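PDB 4MOZ: fructose-bisphosphate aldolase from Slackia heliotrinireducens, which belongs to the DeoC/LacD family of aldolases and folds as a closed beta/alpha barrel of the TIM type with eight parallel strands. Local coordinates for residues Glu247-Leu252 and Tyr296-Ala301; Gln74-Val79 and Leu284-Ser289; Leu37-Cys42 and Gly266-Arg271; Thr221-Leu226 and Ile259-Ala264. All coordinates share one frame; numbering follows the deposited sequence. Where two conformers were deposited one is given.

Contact 1. Residues Glu247-Leu252 and Tyr296-Ala301; sequences EAKVFL and YDVDRA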
loop_
_atom_site.group_PDB
_atom_site.type_symbol
_atom_site.label_atom_id
_atom_site.label_comp_id
_atom_site.label_asym_id
_atom_site.label_seq_id
_atom_site.Cartn_x
_atom_site.Cartn_y
_atom_site.Cartn_z
ATOM N N GLU C 247 42.835 -15.403 -12.056
ATOM C CA GLU C 247 43.768 -14.736 -12.970
ATOM C C GLU C 247 43.038 -14.282 -14.231
ATOM O O GLU C 247 42.060 -14.915 -14.646
ATOM C CB GLU C 247 44.920 -15.676 -13.351
ATOM C CG GLU C 247 45.555 -16.417 -12.181
ATOM C CD GLU C 247 46.142 -15.483 -11.138
ATOM O OE1 GLU C 247 47.131 -14.783 -11.449
ATOM O OE2 GLU C 247 45.617 -15.455 -10.002
ATOM N N ALA C 248 43.522 -13.196 -14.836
ATOM C CA ALA C 248 42.901 -12.617 -16.032
ATOM C C ALA C 248 42.643 -13.639 -17.143
ATOM O O ALA C 248 41.586 -13.610 -17.772
ATOM C CB ALA C 248 43.728 -11.458 -16.558
ATOM N N LYS C 249 43.605 -14.535 -17.374
ATOM C CA LYS C 249 43.461 -15.586 -18.384
ATOM C C LYS C 249 42.311 -16.549 -18.067
ATOM O O LYS C 249 41.502 -16.858 -18.941
ATOM C CB LYS C 249 44.770 -16.359 -18.578
ATOM C CG LYS C 249 44.738 -17.317 -19.763
ATOM C CD LYS C 249 46.029 -18.105 -19.918
ATOM C CE LYS C 249 45.952 -19.014 -21.135
ATOM N NZ LYS C 249 47.251 -19.680 -21.433
ATOM N N VAL C 250 42.245 -17.014 -16.820
ATOM C CA VAL C 250 41.175 -17.909 -16.372
ATOM C C VAL C 250 39.816 -17.218 -16.502
ATOM O O VAL C 250 38.845 -17.816 -16.980
ATOM C CB VAL C 250 41.399 -18.380 -14.917
ATOM C CG1 VAL C 250 40.252 -19.267 -14.446
ATOM C CG2 VAL C 250 42.726 -19.120 -14.798
ATOM N N PHE C 251 39.770 -15.953 -16.090
ATOM C CA PHE C 251 38.576 -15.129 -16.209
ATOM C C PHE C 251 38.087 -15.031 -17.659
ATOM O O PHE C 251 36.898 -15.223 -17.934
ATOM C CB PHE C 251 38.833 -13.730 -15.628
ATOM C CG PHE C 251 37.695 -12.768 -15.837
ATOM C CD1 PHE C 251 36.573 -12.799 -15.009
ATOM C CD2 PHE C 251 37.738 -11.834 -16.867
ATOM C CE1 PHE C 251 35.520 -11.917 -15.206
ATOM C CE2 PHE C 251 36.690 -10.949 -17.068
ATOM C CZ PHE C 251 35.580 -10.992 -16.237
ATOM N N LEU C 252 39.007 -14.736 -18.577
ATOM C CA LEU C 252 38.650 -14.550 -19.982
ATOM C C LEU C 252 38.253 -15.871 -20.632
ATOM O O LEU C 252 37.454 -15.887 -21.567
ATOM C CB LEU C 252 39.785 -13.861 -20.755
ATOM C CG LEU C 252 40.109 -12.407 -20.372
ATOM C CD1 LEU C 252 41.507 -12.022 -20.836
ATOM C CD2 LEU C 252 39.077 -11.423 -20.910
ATOM N N TYR C 296 37.152 -12.625 -30.457
ATOM C CA TYR C 296 38.550 -12.986 -30.184
ATOM C C TYR C 296 38.685 -14.322 -29.463
ATOM O O TYR C 296 37.835 -14.681 -28.642
ATOM C CB TYR C 296 39.228 -11.923 -29.315
ATOM C CG TYR C 296 39.768 -10.707 -30.038
ATOM C CD1 TYR C 296 39.054 -10.100 -31.074
ATOM C CD2 TYR C 296 40.978 -10.133 -29.649
ATOM C CE1 TYR C 296 39.543 -8.976 -31.718
ATOM C CE2 TYR C 296 41.473 -9.003 -30.284
ATOM C CZ TYR C 296 40.753 -8.431 -31.319
ATOM O OH TYR C 296 41.236 -7.312 -31.954
ATOM N N ASP C 297 39.759 -15.044 -29.785
ATOM C CA ASP C 297 40.247 -16.148 -28.963
ATOM C C ASP C 297 40.713 -15.591 -27.625
ATOM O O ASP C 297 40.991 -14.392 -27.511
ATOM C CB ASP C 297 41.433 -16.843 -29.643
ATOM C CG ASP C 297 41.007 -17.839 -30.711
ATOM O OD1 ASP C 297 39.812 -18.210 -30.763
ATOM O OD2 ASP C 297 41.882 -18.263 -31.499
ATOM N N VAL C 298 40.811 -16.465 -26.626
ATOM C CA VAL C 298 41.306 -16.095 -25.297
ATOM C C VAL C 298 42.710 -15.476 -25.371
ATOM O O VAL C 298 42.971 -14.441 -24.747
ATOM C CB VAL C 298 41.289 -17.308 -24.333
ATOM C CG1 VAL C 298 41.965 -16.975 -23.009
ATOM C CG2 VAL C 298 39.859 -17.776 -24.097
ATOM N N ASP C 299 43.590 -16.107 -26.152
ATOM C CA ASP C 299 44.982 -15.670 -26.296
ATOM C C ASP C 299 45.123 -14.252 -26.843
ATOM O O ASP C 299 45.925 -13.470 -26.337
ATOM C CB ASP C 299 45.778 -16.645 -27.176
ATOM C CG ASP C 299 46.132 -17.938 -26.457
ATOM O OD1 ASP C 299 46.007 -18.006 -25.213
ATOM O OD2 ASP C 299 46.542 -18.896 -27.145
ATOM N N ARG C 300 44.349 -13.922 -27.873
ATOM C CA ARG C 300 44.408 -12.582 -28.444
ATOM C C ARG C 300 43.761 -11.549 -27.523
ATOM O O ARG C 300 44.194 -10.391 -27.479
ATOM C CB ARG C 300 43.796 -12.528 -29.845
ATOM C CG ARG C 300 44.352 -11.368 -30.657
ATOM C CD ARG C 300 43.688 -11.160 -32.010
ATOM N NE ARG C 300 44.131 -9.877 -32.553
ATOM C CZ ARG C 300 43.637 -9.286 -33.634
ATOM N NH1 ARG C 300 42.661 -9.852 -34.329
ATOM N NH2 ARG C 300 44.127 -8.115 -34.019
ATOM N N ALA C 301 42.733 -11.971 -26.789
ATOM C CA ALA C 301 42.095 -11.116 -25.788
ATOM C C ALA C 301 43.061 -10.805 -24.642
ATOM O O ALA C 301 43.130 -9.669 -24.174
ATOM C CB ALA C 301 40.829 -11.764 -25.258
#
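Leu252 N donates to Ala248 O at 2.9 Å, one turn back in helix 248-260. Leu252 lies on the side of the helix that faces residues 296-301. Across the contact, side-chain carbons meet other carbons and backbone carbonyl oxygens. Each methyl of Val298 comes near one backbone carbonyl oxygen. Its CG1 stands anti to the backbone N (chi1 173°) and comes 4.1 Å from Lys249 O. Its other branch, CG2, lies 4.0 Å from Leu252 O. Val298 CG1 also touches Leu252 CB at 4.4 Å, so the valine packs beside both Lys249 and Leu252. Further out on Leu252, CD1 reaches Ala301 CB at 4.5 Å. These are loose van der Waals contacts.

At the outer margin, the extended Lys249 side chain reaches toward Asp299. Lys249 NZ stays 4.3 Å from Asp299 OD1, too far for a salt bridge. The opposite charges may still attract weakly at this exposed edge. Beneath, Leu252 and Ala301 both rest on Ile291 of helix 278-294, which gives the two segments a common floor. Val298 also touches Gln253 and His256 of helix 248-260. The arrangement is helix-to-helix packing in the outer layer of a TIM barrel, where helix 298-305, which follows helix 278-294 near the end of the chain, lies beside helix 248-260.

Contact 2. Residues Gln74-Val79 and Leu284-Ser289; sequences QGVCGV and LTKAIS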
loop_
_atom_site.group_PDB
_atom_site.type_symbol
_atom_site.label_atom_id
_atom_site.label_comp_id
_atom_site.label_asym_id
_atom_site.label_seq_id
_atom_site.Cartn_x
_atom_site.Cartn_y
_atom_site.Cartn_z
ATOM N N GLN C 74 36.584 5.615 -21.478
ATOM C CA GLN C 74 37.871 5.328 -22.114
ATOM C C GLN C 74 38.005 3.873 -22.539
ATOM O O GLN C 74 38.748 3.561 -23.465
ATOM C CB GLN C 74 39.030 5.718 -21.198
ATOM C CG GLN C 74 39.217 7.218 -21.070
ATOM C CD GLN C 74 40.056 7.601 -19.871
ATOM O OE1 GLN C 74 39.639 8.418 -19.051
ATOM N NE2 GLN C 74 41.240 7.008 -19.756
ATOM N N GLY C 75 37.293 2.984 -21.853
ATOM C CA GLY C 75 37.274 1.579 -22.230
ATOM C C GLY C 75 36.225 1.314 -23.290
ATOM O O GLY C 75 35.637 2.242 -23.848
ATOM N N VAL C 76 35.997 0.041 -23.580
ATOM C CA VAL C 76 34.951 -0.351 -24.515
ATOM C C VAL C 76 33.959 -1.209 -23.750
ATOM O O VAL C 76 34.319 -2.261 -23.214
ATOM C CB VAL C 76 35.507 -1.099 -25.759
ATOM C CG1 VAL C 76 34.376 -1.522 -26.690
ATOM C CG2 VAL C 76 36.499 -0.228 -26.518
ATOM N N CYS C 77 32.718 -0.730 -23.681
ATOM C CA CYS C 77 31.633 -1.418 -22.983
ATOM C C CYS C 77 30.363 -1.322 -23.820
ATOM O O CYS C 77 30.250 -0.443 -24.676
ATOM C CB CYS C 77 31.381 -0.782 -21.608
ATOM S SG CYS C 77 32.840 -0.520 -20.567
ATOM N N GLY C 78 29.416 -2.229 -23.579
ATOM C CA GLY C 78 28.109 -2.173 -24.226
ATOM C C GLY C 78 27.257 -1.157 -23.494
ATOM O O GLY C 78 26.891 -0.119 -24.059
ATOM N N VAL C 79 26.949 -1.461 -22.232
ATOM C CA VAL C 79 26.232 -0.538 -21.351
ATOM C C VAL C 79 26.936 -0.360 -20.005
ATOM O O VAL C 79 27.621 -1.270 -19.519
ATOM C CB VAL C 79 24.762 -0.968 -21.081
ATOM C CG1 VAL C 79 23.951 -1.018 -22.368
ATOM C CG2 VAL C 79 24.693 -2.298 -20.340
ATOM N N LEU C 284 41.113 -4.177 -19.470
ATOM C CA LEU C 284 40.275 -5.345 -19.206
ATOM C C LEU C 284 38.923 -5.252 -19.914
ATOM O O LEU C 284 38.440 -6.247 -20.452
ATOM C CB LEU C 284 40.110 -5.615 -17.705
ATOM C CG LEU C 284 39.279 -6.851 -17.323
ATOM C CD1 LEU C 284 39.843 -8.139 -17.910
ATOM C CD2 LEU C 284 39.141 -6.973 -15.813
ATOM N N THR C 285 38.322 -4.062 -19.927
ATOM C CA THR C 285 37.055 -3.873 -20.641
ATOM C C THR C 285 37.264 -4.191 -22.117
ATOM O O THR C 285 36.405 -4.803 -22.758
ATOM C CB THR C 285 36.470 -2.444 -20.510
ATOM O OG1 THR C 285 37.330 -1.496 -21.159
ATOM C CG2 THR C 285 36.284 -2.046 -19.050
ATOM N N LYS C 286 38.423 -3.784 -22.636
ATOM C CA LYS C 286 38.778 -3.996 -24.033
ATOM C C LYS C 286 38.945 -5.482 -24.322
ATOM O O LYS C 286 38.476 -5.966 -25.350
ATOM C CB LYS C 286 40.035 -3.201 -24.408
ATOM C CG LYS C 286 39.791 -1.703 -24.510
ATOM C CD LYS C 286 41.053 -0.931 -24.861
ATOM C CE LYS C 286 40.733 0.542 -25.073
ATOM N NZ LYS C 286 41.932 1.335 -25.466
ATOM N N ALA C 287 39.583 -6.196 -23.393
ATOM C CA ALA C 287 39.744 -7.650 -23.480
ATOM C C ALA C 287 38.394 -8.371 -23.468
ATOM O O ALA C 287 38.139 -9.240 -24.312
ATOM C CB ALA C 287 40.631 -8.158 -22.354
ATOM N N ILE C 288 37.535 -8.000 -22.519
ATOM C CA ILE C 288 36.189 -8.567 -22.413
ATOM C C ILE C 288 35.376 -8.284 -23.679
ATOM O O ILE C 288 34.790 -9.199 -24.259
ATOM C CB ILE C 288 35.450 -8.046 -21.164
ATOM C CG1 ILE C 288 36.165 -8.505 -19.887
ATOM C CG2 ILE C 288 34.003 -8.522 -21.155
ATOM C CD1 ILE C 288 35.725 -7.771 -18.636
ATOM N N SER C 289 35.359 -7.021 -24.106
ATOM C CA SER C 289 34.627 -6.604 -25.302
ATOM C C SER C 289 35.149 -7.259 -26.583
ATOM O O SER C 289 34.388 -7.458 -27.531
ATOM C CB SER C 289 34.663 -5.081 -25.454
ATOM O OG SER C 289 33.743 -4.455 -24.575
#
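Two hydrogen bonds tie the backbone of Val76 to hydroxyls of helix 278-294. Ser289 OG donates to Val76 O at 2.6 Å. The hydroxyl sits above the carbonyl plane, about 63° out of it. In the second bond, Val76 N donates to Thr285 OG1 at 3.2 Å, with a bent N-H...O angle of 145°. The backbone N and O of Val76 are thus met by side chains one helical turn apart. With chi1 at 66°, Thr285 OG1 lies between its own backbone N and carbonyl carbon. From there it also bonds to Val282 O, so the hydroxyl links the helix backbone to the passing chain. Gly75 comes close to the same oxygen, its CA 3.3 Å from Thr285 OG1.

Residues 75-78 lead from helix 66-74 into strand 79-82. This is an alpha-to-beta connection of the TIM barrel, on the side where the strands begin, and here it runs across helix 278-294.

Apolar contacts flank the bonds. Val76 CG1 lies 3.8 Å from Ser289 CB, beside the hydroxyl bond. The other branch, CG2, meets Lys286 CG at 4.1 Å, and the two side chains cross at about a right angle. Val76 also touches Leu313, and Ser289 touches Phe311, both from the C-terminal part of the chain.

The far end of Lys286 is a polar matter. The chain runs on extended, and its carbon CE passes beside a backbone carbonyl, 4.0 Å from Gln74 O. Its ammonium group forms a salt bridge with Asp310.

Contact 3. Residues Leu37-Cys42 and Gly266-Arg271; sequences LMLFAC and GNATGR
Leu39 lays its CD2 methyl against Ala268 CB at 3.7 Å, on the sheet face that also carries Leu37. The backbones beneath run parallel in a regular ladder. Asn267 N donates to Leu37 O at 2.8 Å, and Leu39 N donates back to Asn267 O. Thr269 N to Leu39 O and Ala41 N to Thr269 O continue the pattern.

The other face carries Met38 (as selenomethionine), Phe40, Asn267 and Thr269. Asn267 OD1 packs 3.7 Å from Met38 CG. A water donates to Asn267 OD1 at 2.6 Å and accepts from Thr269 OG1 at 2.9 Å. It also makes a longer bond to Leu39 O, so it joins both strands. Asn267 ND2 bonds to the hydroxyl of Thr292. With the water at OD1 and Thr292 at ND2, both ends of the amide are held. Phe40 has CG anti to the backbone N (chi1 178°). This brings the ring edge to Thr269 O, 3.5 Å from CD1, while Cys42 SG lies above one face, offset toward the rim.

Strand 37-41 is the first of the barrel and 266-269 the last, so this pairing closes the cylinder. Along its other edge, strand 37-41 pairs with 79-82. Helix 278-294 covers Met38, Asn267 and Thr269 through Ile288, and helix 66-74 packs on Phe40.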
loop_
_atom_site.group_PDB
_atom_site.type_symbol
_atom_site.label_atom_id
_atom_site.label_comp_id
_atom_site.label_asym_id
_atom_site.label_seq_id
_atom_site.Cartn_x
_atom_site.Cartn_y
_atom_site.Cartn_z
ATOM N N LEU C 37 25.683 -8.652 -25.322
ATOM C CA LEU C 37 25.694 -7.609 -24.301
ATOM C C LEU C 37 26.916 -7.667 -23.397
ATOM O O LEU C 37 27.081 -8.613 -22.619
ATOM C CB LEU C 37 24.411 -7.637 -23.455
ATOM C CG LEU C 37 24.275 -6.544 -22.380
ATOM C CD1 LEU C 37 24.139 -5.162 -23.004
ATOM C CD2 LEU C 37 23.104 -6.828 -21.451
HETATM N N MSE C 38 27.764 -6.648 -23.512
HETATM C CA MSE C 38 28.865 -6.438 -22.577
HETATM C C MSE C 38 28.401 -5.389 -21.576
HETATM O O MSE C 38 28.315 -4.204 -21.905
HETATM C CB MSE C 38 30.132 -5.980 -23.313
HETATM C CG MSE C 38 31.404 -5.990 -22.470
HETATM SE SE MSE C 38 31.403 -4.664 -21.022
HETATM C CE MSE C 38 33.287 -4.772 -20.501
ATOM N N LEU C 39 28.083 -5.833 -20.362
ATOM C CA LEU C 39 27.552 -4.953 -19.323
ATOM C C LEU C 39 28.603 -4.624 -18.265
ATOM O O LEU C 39 29.159 -5.521 -17.622
ATOM C CB LEU C 39 26.302 -5.572 -18.677
ATOM C CG LEU C 39 25.554 -4.744 -17.620
ATOM C CD1 LEU C 39 24.053 -4.978 -17.697
ATOM C CD2 LEU C 39 26.066 -5.004 -16.204
ATOM N N PHE C 40 28.866 -3.334 -18.093
ATOM C CA PHE C 40 29.750 -2.853 -17.041
ATOM C C PHE C 40 28.894 -2.450 -15.835
ATOM O O PHE C 40 28.183 -1.436 -15.862
ATOM C CB PHE C 40 30.612 -1.698 -17.569
ATOM C CG PHE C 40 31.535 -1.078 -16.548
ATOM C CD1 PHE C 40 32.158 -1.851 -15.566
ATOM C CD2 PHE C 40 31.812 0.287 -16.597
ATOM C CE1 PHE C 40 33.008 -1.272 -14.639
ATOM C CE2 PHE C 40 32.672 0.874 -15.674
ATOM C CZ PHE C 40 33.269 0.092 -14.694
ATOM N N ALA C 41 28.957 -3.278 -14.791
ATOM C CA ALA C 41 28.145 -3.103 -13.591
ATOM C C ALA C 41 28.781 -2.119 -12.607
ATOM O O ALA C 41 29.901 -2.328 -12.132
ATOM C CB ALA C 41 27.891 -4.451 -12.925
ATOM N N CYS C 42 28.048 -1.048 -12.311
ATOM C CA CYS C 42 28.519 0.014 -11.420
ATOM C C CYS C 42 27.493 0.327 -10.331
ATOM O O CYS C 42 27.371 1.470 -9.892
ATOM C CB CYS C 42 28.815 1.281 -12.229
ATOM S SG CYS C 42 30.119 1.098 -13.466
ATOM N N GLY C 266 26.144 -12.745 -23.661
ATOM C CA GLY C 266 27.006 -11.689 -23.170
ATOM C C GLY C 266 27.487 -11.919 -21.758
ATOM O O GLY C 266 27.474 -13.044 -21.259
ATOM N N ASN C 267 27.919 -10.839 -21.115
ATOM C CA ASN C 267 28.462 -10.903 -19.763
ATOM C C ASN C 267 28.203 -9.626 -18.965
ATOM O O ASN C 267 27.910 -8.574 -19.541
ATOM C CB ASN C 267 29.961 -11.216 -19.799
ATOM C CG ASN C 267 30.677 -10.522 -20.946
ATOM O OD1 ASN C 267 30.710 -9.287 -21.033
ATOM N ND2 ASN C 267 31.256 -11.320 -21.840
ATOM N N ALA C 268 28.291 -9.745 -17.640
ATOM C CA ALA C 268 28.196 -8.606 -16.734
ATOM C C ALA C 268 29.385 -8.633 -15.784
ATOM O O ALA C 268 29.609 -9.628 -15.085
ATOM C CB ALA C 268 26.889 -8.644 -15.960
ATOM N N THR C 269 30.149 -7.545 -15.770
ATOM C CA THR C 269 31.362 -7.460 -14.961
ATOM C C THR C 269 31.381 -6.151 -14.188
ATOM O O THR C 269 31.120 -5.078 -14.749
ATOM C CB THR C 269 32.638 -7.564 -15.826
ATOM O OG1 THR C 269 32.499 -8.633 -16.770
ATOM C CG2 THR C 269 33.878 -7.816 -14.958
ATOM N N GLY C 270 31.692 -6.256 -12.900
ATOM C CA GLY C 270 31.716 -5.107 -12.012
ATOM C C GLY C 270 33.081 -4.889 -11.398
ATOM O O GLY C 270 33.965 -4.305 -12.028
ATOM N N ARG C 271 33.256 -5.379 -10.173
ATOM C CA ARG C 271 34.455 -5.083 -9.386
ATOM C C ARG C 271 35.760 -5.577 -9.999
ATOM O O ARG C 271 36.810 -4.972 -9.782
ATOM C CB ARG C 271 34.306 -5.559 -7.935
ATOM C CG ARG C 271 34.172 -7.058 -7.762
ATOM C CD ARG C 271 33.572 -7.371 -6.407
ATOM N NE ARG C 271 33.063 -8.737 -6.349
ATOM C CZ ARG C 271 32.302 -9.219 -5.370
ATOM N NH1 ARG C 271 31.892 -10.479 -5.416
ATOM N NH2 ARG C 271 31.946 -8.446 -4.347
HETATM O O HOH W 1 31.140 -7.621 -19.115
#

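Contact 4. Residues Thr221-Leu226 and Ile259-Ala264; sequences TSAENL and IYIGGA
Ile261 has chi1 at -59°, which puts CG1 opposite the carbonyl carbon and swings the CG2 methyl toward helix 222-232. Glu224 has chi1 at -75° and is extended beyond CG, so its stem passes beside that methyl. Ile261 CG2 touches Glu224 CG at 3.9 Å and Ala223 CB at 4.0 Å. The glutamate and isoleucine side chains pass at a slant to each other.

The polar end of Glu224 turns back to its own helix. Its OE1 accepts from Thr221 N at 3.0 Å, on the anti side and tilted well out of the carboxylate plane. In return Glu224 N donates to Thr221 OG1 at 3.2 Å. This pair of bonds is a capping box, and it ties off the start of helix 222-232.

Gly262 lies close against the helix backbone. Its CA is 3.1 Å from Ala223 O, a CA-H...O contact with a poor angle. Leu226 CG lies 4.0 Å from Gly262 O, and Leu226 also reaches inward to Leu238 and Cys240 of strand 237-240. Gly263 follows with positive phi, where the chain leaves helix 248-260 and heads for strand 266-269.

Two acceptors, Leu226 O and Gly262 O, stand 3.4 Å apart. Ser230 OG bonds to Gly262 O and more weakly to Leu226 O. It may offset some of the repulsion between these oxygens. Between residues 221-226 and 259-264 the contact is apolar packing with a CA-H...O approach; the polar link from this helix to Gly262 comes from Ser230, and the capping-box bonds stay within the helix start.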
loop_
_atom_site.group_PDB
_atom_site.type_symbol
_atom_site.label_atom_id
_atom_site.label_comp_id
_atom_site.label_asym_id
_atom_site.label_seq_id
_atom_site.Cartn_x
_atom_site.Cartn_y
_atom_site.Cartn_z
ATOM N N THR C 221 30.422 -29.700 -16.845
ATOM C CA THR C 221 31.169 -28.521 -16.410
ATOM C C THR C 221 30.194 -27.373 -16.149
ATOM O O THR C 221 29.023 -27.439 -16.547
ATOM C CB THR C 221 32.203 -28.050 -17.458
ATOM O OG1 THR C 221 31.525 -27.505 -18.596
ATOM C CG2 THR C 221 33.118 -29.193 -17.899
ATOM N N SER C 222 30.682 -26.322 -15.495
ATOM C CA SER C 222 29.880 -25.132 -15.246
ATOM C C SER C 222 29.220 -24.620 -16.526
ATOM O O SER C 222 28.009 -24.396 -16.557
ATOM C CB SER C 222 30.729 -24.029 -14.622
ATOM O OG SER C 222 29.964 -22.843 -14.487
ATOM N N ALA C 223 30.027 -24.458 -17.576
ATOM C CA ALA C 223 29.564 -23.915 -18.851
ATOM C C ALA C 223 28.574 -24.841 -19.551
ATOM O O ALA C 223 27.663 -24.374 -20.234
ATOM C CB ALA C 223 30.743 -23.603 -19.760
ATOM N N GLU C 224 28.751 -26.148 -19.376
ATOM C CA GLU C 224 27.819 -27.127 -19.932
ATOM C C GLU C 224 26.460 -27.065 -19.231
ATOM O O GLU C 224 25.418 -27.166 -19.881
ATOM C CB GLU C 224 28.407 -28.537 -19.869
ATOM C CG GLU C 224 29.479 -28.789 -20.920
ATOM C CD GLU C 224 30.167 -30.132 -20.763
ATOM O OE1 GLU C 224 30.067 -30.748 -19.678
ATOM O OE2 GLU C 224 30.820 -30.570 -21.737
ATOM N N ASN C 225 26.490 -26.887 -17.909
ATOM C CA ASN C 225 25.281 -26.678 -17.109
ATOM C C ASN C 225 24.540 -25.390 -17.480
ATOM O O ASN C 225 23.308 -25.360 -17.503
ATOM C CB ASN C 225 25.614 -26.699 -15.614
ATOM C CG ASN C 225 25.676 -28.110 -15.045
ATOM O OD1 ASN C 225 24.903 -28.982 -15.439
ATOM N ND2 ASN C 225 26.586 -28.333 -14.100
ATOM N N LEU C 226 25.302 -24.340 -17.785
ATOM C CA LEU C 226 24.749 -23.053 -18.209
ATOM C C LEU C 226 23.965 -23.130 -19.524
ATOM O O LEU C 226 23.026 -22.357 -19.732
ATOM C CB LEU C 226 25.859 -22.000 -18.324
ATOM C CG LEU C 226 25.446 -20.542 -18.569
ATOM C CD1 LEU C 226 24.625 -19.989 -17.409
ATOM C CD2 LEU C 226 26.661 -19.663 -18.827
ATOM N N ILE C 259 29.974 -18.217 -23.462
ATOM C CA ILE C 259 29.371 -17.857 -24.739
ATOM C C ILE C 259 29.260 -19.075 -25.657
ATOM O O ILE C 259 28.165 -19.426 -26.094
ATOM C CB ILE C 259 30.144 -16.725 -25.453
ATOM C CG1 ILE C 259 30.095 -15.435 -24.626
ATOM C CG2 ILE C 259 29.574 -16.489 -26.851
ATOM C CD1 ILE C 259 31.059 -14.356 -25.080
ATOM N N TYR C 260 30.388 -19.724 -25.929
ATOM C CA TYR C 260 30.449 -20.725 -26.992
ATOM C C TYR C 260 30.032 -22.125 -26.549
ATOM O O TYR C 260 29.564 -22.910 -27.366
ATOM C CB TYR C 260 31.817 -20.697 -27.698
ATOM C CG TYR C 260 32.104 -19.345 -28.335
ATOM C CD1 TYR C 260 31.494 -18.972 -29.538
ATOM C CD2 TYR C 260 32.956 -18.423 -27.717
ATOM C CE1 TYR C 260 31.737 -17.730 -30.113
ATOM C CE2 TYR C 260 33.206 -17.179 -28.285
ATOM C CZ TYR C 260 32.597 -16.835 -29.480
ATOM O OH TYR C 260 32.841 -15.602 -30.046
ATOM N N ILE C 261 30.173 -22.422 -25.260
ATOM C CA ILE C 261 29.693 -23.692 -24.715
ATOM C C ILE C 261 28.363 -23.494 -23.977
ATOM O O ILE C 261 27.422 -24.275 -24.156
ATOM C CB ILE C 261 30.743 -24.370 -23.800
ATOM C CG1 ILE C 261 32.037 -24.640 -24.583
ATOM C CG2 ILE C 261 30.189 -25.660 -23.201
ATOM C CD1 ILE C 261 33.240 -24.984 -23.726
ATOM N N GLY C 262 28.287 -22.441 -23.166
ATOM C CA GLY C 262 27.119 -22.196 -22.318
ATOM C C GLY C 262 25.959 -21.483 -22.989
ATOM O O GLY C 262 24.873 -21.393 -22.419
ATOM N N GLY C 263 26.190 -20.961 -24.191
ATOM C CA GLY C 263 25.141 -20.282 -24.950
ATOM C C GLY C 263 24.764 -18.890 -24.460
ATOM O O GLY C 263 23.700 -18.375 -24.815
ATOM N N ALA C 264 25.630 -18.275 -23.655
ATOM C CA ALA C 264 25.415 -16.903 -23.179
ATOM C C ALA C 264 25.382 -15.888 -24.326
ATOM O O ALA C 264 26.069 -16.057 -25.335
ATOM C CB ALA C 264 26.482 -16.523 -22.164
#

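In the fold
Contact 3, about 4 Å from the chain centre, closes the barrel between its first and last strands. Contact 2 is about 9 Å from it, centre to centre. They join where Val79, and probably Gly78, bonds to strand 37-41 and where helix 278-294 packs on Asn267. Contact 1 lies about 13 Å from contact 2, and Leu252 touches Ala287 of that helix. Contact 4 shares helix 248-260 with contact 1 but does not touch it. Along the chain, segments of contacts 1, 2 and 3 alternate, as do those of 1 and 4; contact 4 nests inside the loops of contacts 2 and 3. Together they join the first barrel strand to the last and the helices after it.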